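Local atomic coordinates of putative laminarinase (Phanerochaete chrysosporium, PDB entry 2W39), a protein that probably hydrolyses the glycosidic bonds of beta-glucans such as laminarin and lichenin, as a secreted family 16 glycoside hydrolase of a white-rot fungus. Residues T51-A56 against Y288-S293. Sequence-based numbering, arbitrary orientation. Where two conformers were deposited one is given.
Sequences TLILRA and YWDIAS. With NAG (2-acetamido-2-deoxy-beta-D-glucopyranose), chain C.
Strands 51-55 and 288-291 run antiparallel, their axes 168° apart, and Leu52–Ile291 and Leu54–Trp289 form the hydrogen-bonded pairs; Ile291 N to Leu52 O, at 2.8 Å, is nearly straight. Between these pairs Ile53 sits across from Asp290. A chi1 of -55° sets its CG1 anti to the carbonyl carbon, and the turn about chi2 (-60°) then brings CD1 back toward Asp290, 3.6 Å from CB and touching the carboxylate carbon. Farther along, Thr51 brings CG2 to 3.7 Å from Asp290 OD1, while a water links Thr51 OG1 to Asp290 OD2, donating to the carboxylate. OD1 has its own partner in a salt bridge with Arg90, so both oxygens are engaged.

Arg55 CB packs on Tyr288 CB at 3.7 Å. In the conformer given, one of two, the chain bends at chi3 and one face of the guanidinium lies over Ile53 CG2, beside the glycan carried by Asn43. NH2 also donates to NAG O5, a doubtful contact because Arg55 NH1 and NAG O6 are too close.

The opposite face is apolar: Leu54 CB meets Trp289 CD1 at 4.1 Å, and Leu52 CD2 approaches Ile291 CD1. Leu54 and Trp289 both reach Ile249 of strand 246-253, and Trp289 NE1 hydrogen-bonds to Asn250 O. One apolar face turned to a second sheet, backed by a mixed, partly exposed face bearing Ile53, Tyr288, Asp290 and Arg55, is the build of the family 16 beta-sandwich.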
loop_
_atom_site.group_PDB
_atom_site.type_symbol
_atom_site.label_atom_id
_atom_site.label_comp_id
_atom_site.label_asym_id
_atom_site.label_seq_id
_atom_site.Cartn_x
_atom_site.Cartn_y
_atom_site.Cartn_z
ATOM N N THR A 51 10.623 -13.981 -5.967
ATOM C CA THR A 51 10.630 -12.539 -6.169
ATOM C C THR A 51 9.516 -12.083 -7.102
ATOM O O THR A 51 9.310 -12.652 -8.183
ATOM C CB THR A 51 11.985 -12.101 -6.761
ATOM O OG1 THR A 51 13.016 -12.374 -5.806
ATOM C CG2 THR A 51 11.995 -10.610 -7.057
ATOM N N LEU A 52 8.824 -11.028 -6.670
ATOM C CA LEU A 52 7.963 -10.246 -7.537
ATOM C C LEU A 52 8.517 -8.833 -7.559
ATOM O O LEU A 52 8.639 -8.197 -6.498
ATOM C CB LEU A 52 6.532 -10.231 -7.017
ATOM C CG LEU A 52 5.549 -9.343 -7.775
ATOM C CD1 LEU A 52 5.188 -9.930 -9.112
ATOM C CD2 LEU A 52 4.290 -9.021 -6.941
ATOM N N ILE A 53 8.849 -8.353 -8.752
ATOM C CA ILE A 53 9.209 -6.951 -8.939
ATOM C C ILE A 53 8.103 -6.247 -9.703
ATOM O O ILE A 53 7.617 -6.754 -10.733
ATOM C CB ILE A 53 10.520 -6.802 -9.758
ATOM C CG1 ILE A 53 11.691 -7.576 -9.152
ATOM C CG2 ILE A 53 10.857 -5.325 -10.041
ATOM C CD1 ILE A 53 12.014 -7.147 -7.789
ATOM N N LEU A 54 7.699 -5.082 -9.191
ATOM C CA LEU A 54 6.732 -4.201 -9.857
ATOM C C LEU A 54 7.429 -2.859 -9.929
ATOM O O LEU A 54 7.788 -2.306 -8.897
ATOM C CB LEU A 54 5.444 -4.038 -9.030
ATOM C CG LEU A 54 4.736 -5.339 -8.654
ATOM C CD1 LEU A 54 3.621 -5.042 -7.663
ATOM C CD2 LEU A 54 4.208 -6.094 -9.898
ATOM N N ARG A 55 7.654 -2.341 -11.135
ATOM C CA ARG A 55 8.510 -1.162 -11.292
ATOM C C ARG A 55 7.965 -0.147 -12.284
ATOM O O ARG A 55 7.137 -0.456 -13.139
ATOM C CB ARG A 55 9.937 -1.571 -11.710
ATOM C CG ARG A 55 9.995 -2.366 -13.018
ATOM C CD ARG A 55 11.357 -2.339 -13.720
ATOM N NE ARG A 55 12.451 -2.918 -12.948
ATOM C CZ ARG A 55 12.823 -4.202 -12.925
ATOM N NH1 ARG A 55 13.867 -4.507 -12.176
ATOM N NH2 ARG A 55 12.182 -5.185 -13.597
ATOM N N ALA A 56 8.468 1.078 -12.150
ATOM C CA ALA A 56 8.300 2.138 -13.137
ATOM C C ALA A 56 9.251 1.976 -14.302
ATOM O O ALA A 56 10.359 1.475 -14.149
ATOM C CB ALA A 56 8.608 3.466 -12.474
ATOM N N TYR A 288 10.751 0.751 -7.466
ATOM C CA TYR A 288 10.256 -0.616 -7.601
ATOM C C TYR A 288 9.845 -1.208 -6.268
ATOM O O TYR A 288 10.438 -0.916 -5.219
ATOM C CB TYR A 288 11.289 -1.547 -8.283
ATOM C CG TYR A 288 12.570 -1.813 -7.521
ATOM C CD1 TYR A 288 12.708 -2.939 -6.705
ATOM C CD2 TYR A 288 13.665 -0.956 -7.653
ATOM C CE1 TYR A 288 13.909 -3.192 -6.022
ATOM C CE2 TYR A 288 14.844 -1.195 -6.970
ATOM C CZ TYR A 288 14.955 -2.305 -6.156
ATOM O OH TYR A 288 16.126 -2.549 -5.479
ATOM N N TRP A 289 8.811 -2.042 -6.326
ATOM C CA TRP A 289 8.516 -2.997 -5.272
ATOM C C TRP A 289 9.328 -4.253 -5.531
ATOM O O TRP A 289 9.413 -4.710 -6.671
ATOM C CB TRP A 289 7.044 -3.399 -5.345
ATOM C CG TRP A 289 6.026 -2.362 -4.961
ATOM C CD1 TRP A 289 5.293 -1.572 -5.805
ATOM C CD2 TRP A 289 5.583 -2.063 -3.637
ATOM N NE1 TRP A 289 4.434 -0.767 -5.075
ATOM C CE2 TRP A 289 4.581 -1.071 -3.744
ATOM C CE3 TRP A 289 5.934 -2.543 -2.366
ATOM C CZ2 TRP A 289 3.916 -0.558 -2.626
ATOM C CZ3 TRP A 289 5.281 -2.011 -1.250
ATOM C CH2 TRP A 289 4.289 -1.032 -1.390
ATOM N N ASP A 290 9.883 -4.842 -4.467
ATOM C CA ASP A 290 10.443 -6.201 -4.505
ATOM C C ASP A 290 9.748 -6.918 -3.361
ATOM O O ASP A 290 9.966 -6.574 -2.183
ATOM C CB ASP A 290 11.974 -6.168 -4.341
ATOM C CG ASP A 290 12.602 -7.554 -4.270
ATOM O OD1 ASP A 290 11.909 -8.540 -3.991
ATOM O OD2 ASP A 290 13.840 -7.643 -4.470
ATOM N N ILE A 291 8.867 -7.848 -3.713
ATOM C CA ILE A 291 8.010 -8.527 -2.750
ATOM C C ILE A 291 8.393 -10.004 -2.713
ATOM O O ILE A 291 8.467 -10.668 -3.761
ATOM C CB ILE A 291 6.537 -8.314 -3.128
ATOM C CG1 ILE A 291 6.183 -6.831 -2.903
ATOM C CG2 ILE A 291 5.620 -9.229 -2.312
ATOM C CD1 ILE A 291 4.918 -6.358 -3.605
ATOM N N ALA A 292 8.685 -10.495 -1.511
ATOM C CA ALA A 292 9.041 -11.897 -1.301
ATOM C C ALA A 292 7.806 -12.795 -1.256
ATOM O O ALA A 292 7.841 -13.932 -1.759
ATOM C CB ALA A 292 9.862 -12.047 -0.005
ATOM N N SER A 293 6.723 -12.308 -0.643
ATOM C CA SER A 293 5.482 -13.071 -0.575
ATOM C C SER A 293 4.360 -12.164 -0.119
ATOM O O SER A 293 4.584 -11.156 0.586
ATOM C CB SER A 293 5.593 -14.254 0.398
ATOM O OG SER A 293 5.891 -13.813 1.707
HETATM C C1 NAG C . 13.982 -7.740 -15.831
HETATM C C2 NAG C . 15.411 -7.970 -16.362
HETATM C C3 NAG C . 16.292 -8.700 -15.342
HETATM C C4 NAG C . 16.141 -8.142 -13.934
HETATM C C5 NAG C . 14.658 -8.078 -13.568
HETATM C C6 NAG C . 14.444 -7.579 -12.138
HETATM C C7 NAG C . 15.932 -8.495 -18.738
HETATM C C8 NAG C . 15.784 -9.550 -19.795
HETATM N N2 NAG C . 15.347 -8.776 -17.572
HETATM O O3 NAG C . 17.655 -8.643 -15.721
HETATM O O4 NAG C . 16.831 -8.969 -13.023
HETATM O O5 NAG C . 14.018 -7.223 -14.504
HETATM O O6 NAG C . 14.905 -6.253 -11.983
HETATM O O7 NAG C . 16.561 -7.463 -18.978
HETATM O O HOH W 1 14.727 -10.253 -4.876
#